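Local structure of adhesion and penetration protein autotransporter (Haemophilus influenzae, 3SYJ) at residues A[234-239]-A[250-254]; A[49-54]-A[220-224]; A[150-154]-A[181-186]. The protein probably acts as a secreted serine protease and promotes bacterial adherence to and invasion of host cells, its passenger domain self-associating to aggregate bacteria. All coordinates share one frame; numbering follows the deposited sequence.

Contact 1. Residues A[234-239]-A[250-254]; sequences INGILR and GFQLV
Phe251 sets its CG anti to its own carbonyl carbon (chi1 -65°) and Leu238 sets its CG anti to the backbone N (chi1 -170°), and these turns bring the phenyl ring beside the leucine. The ring atom CE1 of Phe251 lies 3.7 Å from Leu238 CB, and CZ of the ring comes near Leu238 CD1. On the opposite face of this two-stranded antiparallel ladder, CG1 of Ile237 runs obliquely over CB of Gln252. CB and CD of Arg239 lie alongside Gln252 CG. The guanidinium looks elsewhere: its NE makes a salt bridge with Asp115.

Ile237 and Gln252 form the hydrogen-bonded pair, with Ile237 N 2.8 Å from Gln252 O and Gln252 N 2.9 Å from Ile237 O. Towards the loop that joins the strands, Arg239 N reaches Gly250 O at 2.9 Å. At the other end Val254 N bonds Asn235 O at 3.0 Å, arriving from above the carbonyl, 42° out of its plane. Beside it CA of Gly236 comes within 3.2 Å of Gln252 O, so the two backbones run close together here. Val254 CG1 then packs on Ile234 CG1 at 3.8 Å.

On its other edge the strand carries a classic beta bulge, Asn235 and Gly236 both facing Met222 of the neighbouring strand 221-226. The hairpin of strands 231-238 and 249-253 is part of the seven-stranded antiparallel sheet of the protease domain, flanked by strand 221-226 on one side and strand 193-196 on the other, while strand 67-69 touches Ile234 and Ile237.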
# COMPACT_ATOMS: atom_id res chain seq x y z
N ILE A 234 -49.29 -8.85 -39.31
CA ILE A 234 -50.05 -7.92 -40.11
C ILE A 234 -51.48 -8.45 -40.16
O ILE A 234 -51.70 -9.65 -40.38
CB ILE A 234 -49.48 -7.69 -41.54
CG1 ILE A 234 -50.41 -6.73 -42.29
CG2 ILE A 234 -49.32 -9.00 -42.29
CD1 ILE A 234 -49.84 -6.18 -43.56
N ASN A 235 -52.45 -7.57 -39.91
CA ASN A 235 -53.84 -8.00 -39.81
C ASN A 235 -54.65 -7.57 -41.02
O ASN A 235 -55.55 -8.27 -41.45
CB ASN A 235 -54.47 -7.47 -38.52
CG ASN A 235 -55.89 -7.98 -38.30
OD1 ASN A 235 -56.25 -9.09 -38.69
ND2 ASN A 235 -56.71 -7.16 -37.65
N GLY A 236 -54.34 -6.41 -41.58
CA GLY A 236 -55.09 -5.93 -42.72
C GLY A 236 -54.43 -4.78 -43.44
O GLY A 236 -53.39 -4.26 -43.00
N ILE A 237 -55.03 -4.38 -44.55
CA ILE A 237 -54.54 -3.24 -45.31
C ILE A 237 -55.63 -2.19 -45.46
O ILE A 237 -56.80 -2.52 -45.68
CB ILE A 237 -54.04 -3.69 -46.69
CG1 ILE A 237 -55.13 -4.47 -47.42
CG2 ILE A 237 -52.78 -4.54 -46.54
CD1 ILE A 237 -54.77 -4.83 -48.85
N LEU A 238 -55.25 -0.92 -45.33
CA LEU A 238 -56.24 0.15 -45.32
C LEU A 238 -56.88 0.29 -46.70
O LEU A 238 -56.19 0.40 -47.71
CB LEU A 238 -55.64 1.48 -44.85
CG LEU A 238 -56.63 2.62 -44.57
CD1 LEU A 238 -56.18 3.55 -43.46
CD2 LEU A 238 -56.87 3.42 -45.84
N ARG A 239 -58.21 0.27 -46.72
CA ARG A 239 -58.96 0.52 -47.94
C ARG A 239 -60.00 1.61 -47.72
O ARG A 239 -59.94 2.67 -48.35
CB ARG A 239 -59.65 -0.75 -48.43
CG ARG A 239 -60.82 -0.44 -49.33
CD ARG A 239 -61.13 -1.59 -50.24
NE ARG A 239 -61.48 -1.13 -51.57
CZ ARG A 239 -62.72 -0.92 -51.98
NH1 ARG A 239 -63.74 -1.14 -51.15
NH2 ARG A 239 -62.95 -0.49 -53.21
N GLY A 250 -61.91 1.62 -43.06
CA GLY A 250 -62.15 0.21 -43.33
C GLY A 250 -60.87 -0.48 -43.74
O GLY A 250 -60.04 0.10 -44.44
N PHE A 251 -60.71 -1.73 -43.31
CA PHE A 251 -59.53 -2.52 -43.62
C PHE A 251 -59.90 -3.83 -44.27
O PHE A 251 -60.81 -4.52 -43.81
CB PHE A 251 -58.72 -2.80 -42.35
CG PHE A 251 -58.15 -1.57 -41.73
CD1 PHE A 251 -56.91 -1.11 -42.11
CD2 PHE A 251 -58.88 -0.85 -40.79
CE1 PHE A 251 -56.38 0.03 -41.55
CE2 PHE A 251 -58.36 0.30 -40.23
CZ PHE A 251 -57.11 0.74 -40.61
N GLN A 252 -59.20 -4.18 -45.33
CA GLN A 252 -59.29 -5.52 -45.89
C GLN A 252 -58.32 -6.44 -45.14
O GLN A 252 -57.12 -6.19 -45.13
CB GLN A 252 -58.96 -5.50 -47.38
CG GLN A 252 -59.99 -4.77 -48.22
CD GLN A 252 -61.33 -5.46 -48.19
OE1 GLN A 252 -62.29 -4.93 -47.63
NE2 GLN A 252 -61.40 -6.64 -48.77
N LEU A 253 -58.85 -7.48 -44.50
CA LEU A 253 -58.01 -8.42 -43.77
C LEU A 253 -57.02 -9.11 -44.71
O LEU A 253 -57.28 -9.24 -45.90
CB LEU A 253 -58.87 -9.46 -43.04
CG LEU A 253 -59.86 -8.92 -41.99
CD1 LEU A 253 -60.61 -10.06 -41.33
CD2 LEU A 253 -59.16 -8.07 -40.94
N VAL A 254 -55.87 -9.53 -44.18
CA VAL A 254 -54.86 -10.17 -45.03
C VAL A 254 -55.29 -11.58 -45.38
O VAL A 254 -55.96 -12.25 -44.59
CB VAL A 254 -53.47 -10.19 -44.37
CG1 VAL A 254 -52.91 -8.77 -44.28
CG2 VAL A 254 -53.54 -10.85 -43.00

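Contact 2. Residues A[49-54]-A[220-224]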
# COMPACT_ATOMS: atom_id res chain seq x y z
N ILE A 49 -43.63 -2.57 -31.91
CA ILE A 49 -43.53 -3.21 -33.22
C ILE A 49 -42.26 -2.78 -33.99
O ILE A 49 -41.75 -1.68 -33.79
CB ILE A 49 -44.80 -2.86 -34.05
CG1 ILE A 49 -44.91 -3.73 -35.31
CG2 ILE A 49 -44.84 -1.38 -34.41
CD1 ILE A 49 -46.20 -3.51 -36.07
N ASP A 50 -41.75 -3.65 -34.85
CA ASP A 50 -40.62 -3.29 -35.69
C ASP A 50 -41.22 -2.87 -37.02
O ASP A 50 -41.68 -3.71 -37.79
CB ASP A 50 -39.71 -4.50 -35.88
CG ASP A 50 -38.42 -4.18 -36.65
OD1 ASP A 50 -38.39 -3.21 -37.44
OD2 ASP A 50 -37.43 -4.92 -36.47
N PHE A 51 -41.22 -1.56 -37.29
CA PHE A 51 -41.85 -1.04 -38.50
C PHE A 51 -40.94 -1.17 -39.74
O PHE A 51 -41.32 -0.76 -40.84
CB PHE A 51 -42.28 0.42 -38.31
CG PHE A 51 -43.65 0.60 -37.69
CD1 PHE A 51 -44.75 -0.12 -38.16
CD2 PHE A 51 -43.85 1.53 -36.68
CE1 PHE A 51 -46.01 0.06 -37.62
CE2 PHE A 51 -45.11 1.73 -36.13
CZ PHE A 51 -46.20 0.98 -36.59
N SER A 52 -39.75 -1.74 -39.58
CA SER A 52 -38.84 -1.88 -40.71
C SER A 52 -39.42 -2.74 -41.85
O SER A 52 -38.95 -2.68 -42.99
CB SER A 52 -37.47 -2.40 -40.26
OG SER A 52 -37.52 -3.78 -39.94
N VAL A 53 -40.46 -3.52 -41.55
CA VAL A 53 -41.12 -4.35 -42.57
C VAL A 53 -42.06 -3.54 -43.47
O VAL A 53 -42.58 -4.05 -44.46
CB VAL A 53 -41.94 -5.48 -41.93
CG1 VAL A 53 -41.07 -6.28 -40.98
CG2 VAL A 53 -43.16 -4.91 -41.21
N VAL A 54 -42.27 -2.28 -43.10
CA VAL A 54 -43.09 -1.37 -43.90
C VAL A 54 -42.24 -0.59 -44.89
O VAL A 54 -41.19 -0.04 -44.54
CB VAL A 54 -43.86 -0.38 -43.01
CG1 VAL A 54 -44.65 0.62 -43.87
CG2 VAL A 54 -44.78 -1.13 -42.05
N SER A 220 -51.76 0.95 -47.08
CA SER A 220 -50.93 0.97 -45.87
C SER A 220 -51.38 -0.12 -44.91
O SER A 220 -52.56 -0.47 -44.88
CB SER A 220 -50.97 2.34 -45.19
OG SER A 220 -52.17 2.50 -44.44
N PRO A 221 -50.45 -0.66 -44.11
CA PRO A 221 -50.70 -1.84 -43.30
C PRO A 221 -51.25 -1.53 -41.91
O PRO A 221 -51.00 -0.47 -41.34
CB PRO A 221 -49.31 -2.45 -43.13
CG PRO A 221 -48.33 -1.39 -43.57
CD PRO A 221 -49.08 -0.15 -43.90
N MET A 222 -51.98 -2.49 -41.37
CA MET A 222 -52.49 -2.39 -40.01
C MET A 222 -52.06 -3.68 -39.33
O MET A 222 -52.22 -4.77 -39.90
CB MET A 222 -54.01 -2.21 -40.06
CG MET A 222 -54.73 -2.24 -38.74
SD MET A 222 -55.61 -3.78 -38.46
CE MET A 222 -54.52 -4.52 -37.29
N PHE A 223 -51.50 -3.57 -38.13
CA PHE A 223 -50.90 -4.71 -37.44
C PHE A 223 -51.61 -5.00 -36.13
O PHE A 223 -52.09 -4.08 -35.47
CB PHE A 223 -49.43 -4.43 -37.14
CG PHE A 223 -48.61 -4.10 -38.35
CD1 PHE A 223 -47.92 -5.10 -39.03
CD2 PHE A 223 -48.53 -2.80 -38.82
CE1 PHE A 223 -47.16 -4.80 -40.15
CE2 PHE A 223 -47.78 -2.49 -39.94
CZ PHE A 223 -47.09 -3.50 -40.61
N ILE A 224 -51.66 -6.27 -35.75
CA ILE A 224 -52.28 -6.64 -34.49
C ILE A 224 -51.34 -7.52 -33.68
O ILE A 224 -50.62 -8.35 -34.23
CB ILE A 224 -53.67 -7.31 -34.70
CG1 ILE A 224 -54.49 -7.31 -33.40
CG2 ILE A 224 -53.52 -8.72 -35.30
CD1 ILE A 224 -55.93 -7.74 -33.59
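Within the chymotrypsin-like protease domain, the loop between strands 38-42 and 61-64 packs on strand 221-226 round one phenyl ring, that of Phe223. Ile49 lays its terminal methyl over a face of the ring: the fully extended side chain (chi1 -168°) carries CD1 to 3.8 Å from the ring centroid, a CH-pi contact. Phe51 presents its edge to the face of Phe223 in an offset edge-to-face pair, with centroids 5.9 Å apart and planes at 64°. At the rim of the Phe223 ring, Val54 CG2 meets CZ at 3.6 Å, and the same methyl reaches Pro221 CG at 3.9 Å. Val53 CG2 makes a looser approach to CE1.

The loop contains an Asx turn: Asp50 OD1 accepts from Ser52 N at 2.9 Å and from Ser52 OG at 2.7 Å, both from the same face of the carboxylate, and OD2 of Asp50 forms a salt bridge with Arg476. Ile49 CG2 also sits over the centre of the Phe51 ring. No hydrogen bond joins residues 49-54 to 220-224, so the union rests on dispersion and CH-pi attraction between buried apolar groups.

Contact 3. Residues A[150-154]-A[181-186]; sequences ERVRI and GNTHNQ
The carbonyl oxygen of Arg151 is met by two groups of segment 181-186: Thr183 N donates to it at 3.0 Å, and CA of Asn182 adds a CA-H...O contact at 3.2 Å. Thr183 N comes in well above the carbonyl plane, 46° out of it. Strands 151-155 and 179-182 pair here antiparallel at one margin of the seven-stranded sheet in the chymotrypsin-like protease domain, 179-182 being an outermost strand.

Deeper in the ladder, Arg153 and Gly181 make up the hydrogen-bonded pair. Arg153 N points nearly along the C=O axis of Gly181, at 3.2 Å from its O, whereas the return bond from Gly181 N to Arg153 O is weak at 3.4 Å. Val152 and Asn182 form the non-hydrogen-bonded pair between, with diverging side chains; Val152 CB rests 3.4 Å from Gly181 O.

The polar ends of Arg153 and Asn182 find partners beyond the two segments. Arg153 sends its guanidinium away to Asp217, in a salt bridge, and to Ser220 OG; this ties the strand to the residue just before Ser218, the active-site serine by similarity. Asn182 OD1 accepts from Leu209 N, and its ND2 turns back to Thr183 O.

Thr183 divides its two branches between different tasks. Its OG1 lies between the backbone N and the carbonyl carbon (chi1 69°), which lets it bond His184 O at 3.0 Å, in the carbonyl plane and on a lone pair, while also lying beside the methylenes of Arg151. The methyl CG2 instead presses on the backbone of the facing strand, 3.4 Å from Val152 C.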
# COMPACT_ATOMS: atom_id res chain seq x y z
N GLU A 150 -52.82 -5.09 -28.33
CA GLU A 150 -52.27 -3.95 -29.04
C GLU A 150 -52.58 -4.00 -30.54
O GLU A 150 -52.67 -5.08 -31.13
CB GLU A 150 -50.77 -3.85 -28.80
CG GLU A 150 -50.37 -3.88 -27.33
CD GLU A 150 -50.47 -2.53 -26.64
OE1 GLU A 150 -50.95 -1.56 -27.28
OE2 GLU A 150 -50.07 -2.43 -25.46
N ARG A 151 -52.77 -2.83 -31.13
CA ARG A 151 -53.06 -2.73 -32.56
C ARG A 151 -52.50 -1.40 -33.06
O ARG A 151 -52.70 -0.37 -32.41
CB ARG A 151 -54.57 -2.82 -32.83
CG ARG A 151 -54.91 -3.78 -33.95
CD ARG A 151 -56.18 -3.43 -34.70
NE ARG A 151 -57.39 -4.02 -34.13
CZ ARG A 151 -58.26 -4.78 -34.80
NH1 ARG A 151 -58.05 -5.08 -36.07
NH2 ARG A 151 -59.34 -5.24 -34.20
N VAL A 152 -51.80 -1.41 -34.19
CA VAL A 152 -51.20 -0.18 -34.73
C VAL A 152 -51.33 -0.08 -36.26
O VAL A 152 -51.59 -1.08 -36.93
CB VAL A 152 -49.71 -0.06 -34.35
CG1 VAL A 152 -49.53 -0.09 -32.85
CG2 VAL A 152 -48.91 -1.17 -35.01
N ARG A 153 -51.15 1.12 -36.79
CA ARG A 153 -51.13 1.34 -38.24
C ARG A 153 -50.11 2.41 -38.60
O ARG A 153 -49.59 3.12 -37.74
CB ARG A 153 -52.52 1.72 -38.79
CG ARG A 153 -53.00 3.14 -38.43
CD ARG A 153 -54.06 3.65 -39.42
NE ARG A 153 -53.50 3.76 -40.77
CZ ARG A 153 -52.88 4.84 -41.25
NH1 ARG A 153 -52.75 5.93 -40.50
NH2 ARG A 153 -52.39 4.84 -42.49
N ILE A 154 -49.82 2.54 -39.89
CA ILE A 154 -48.76 3.44 -40.31
C ILE A 154 -48.97 3.74 -41.78
O ILE A 154 -49.39 2.86 -42.54
CB ILE A 154 -47.38 2.79 -40.09
CG1 ILE A 154 -46.26 3.72 -40.59
CG2 ILE A 154 -47.32 1.43 -40.78
CD1 ILE A 154 -44.86 3.22 -40.30
N GLY A 181 -49.27 5.33 -35.20
CA GLY A 181 -49.69 5.32 -33.81
C GLY A 181 -50.49 4.05 -33.62
O GLY A 181 -50.52 3.22 -34.52
N ASN A 182 -51.15 3.88 -32.48
CA ASN A 182 -52.10 2.77 -32.38
C ASN A 182 -53.33 3.07 -33.24
O ASN A 182 -53.55 4.22 -33.64
CB ASN A 182 -52.47 2.42 -30.94
CG ASN A 182 -53.06 3.59 -30.18
OD1 ASN A 182 -52.35 4.37 -29.56
ND2 ASN A 182 -54.39 3.69 -30.20
N THR A 183 -54.11 2.05 -33.58
CA THR A 183 -55.31 2.28 -34.37
C THR A 183 -56.43 2.84 -33.50
O THR A 183 -56.34 2.83 -32.27
CB THR A 183 -55.82 0.99 -35.02
OG1 THR A 183 -56.33 0.09 -34.02
CG2 THR A 183 -54.71 0.31 -35.79
N HIS A 184 -57.49 3.31 -34.14
CA HIS A 184 -58.69 3.70 -33.41
C HIS A 184 -59.36 2.46 -32.84
O HIS A 184 -58.88 1.33 -33.03
CB HIS A 184 -59.65 4.46 -34.32
CG HIS A 184 -59.33 5.92 -34.45
ND1 HIS A 184 -59.66 6.84 -33.47
CD2 HIS A 184 -58.69 6.61 -35.41
CE1 HIS A 184 -59.25 8.04 -33.84
NE2 HIS A 184 -58.65 7.93 -35.01
N ASN A 185 -60.47 2.67 -32.14
CA ASN A 185 -61.21 1.58 -31.50
C ASN A 185 -61.90 0.68 -32.51
O ASN A 185 -62.19 1.08 -33.64
CB ASN A 185 -62.27 2.15 -30.57
CG ASN A 185 -61.68 2.88 -29.39
OD1 ASN A 185 -60.58 2.59 -28.95
ND2 ASN A 185 -62.44 3.83 -28.86
N GLN A 186 -62.16 -0.55 -32.07
CA GLN A 186 -62.89 -1.54 -32.85
C GLN A 186 -64.32 -1.06 -33.12
O GLN A 186 -65.05 -0.69 -32.20
CB GLN A 186 -62.91 -2.87 -32.10
CG GLN A 186 -63.70 -3.96 -32.79
CD GLN A 186 -63.08 -4.40 -34.11
OE1 GLN A 186 -63.50 -3.93 -35.17
NE2 GLN A 186 -62.09 -5.29 -34.05

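All three contacts meet on one antiparallel sheet, in which strand 221-226 of contact 2 runs between strand 151-155 of contact 3 and strand 231-238 of contact 1. Phe223 N lies 2.8 Å from Val152 O on one side, and Leu238 N lies 2.8 Å from Ser220 O on the other. The contact centres are 11 to 12 Å apart. Ser218, the active-site serine by similarity, is close by: its side chain is about 4 Å from that of Leu238 and about 9 Å from that of Arg153. Ser218, His73 and Asp115 have the geometry expected of a Ser-His-Asp triad, probably the catalytic one, and Arg239 of contact 1 touches it.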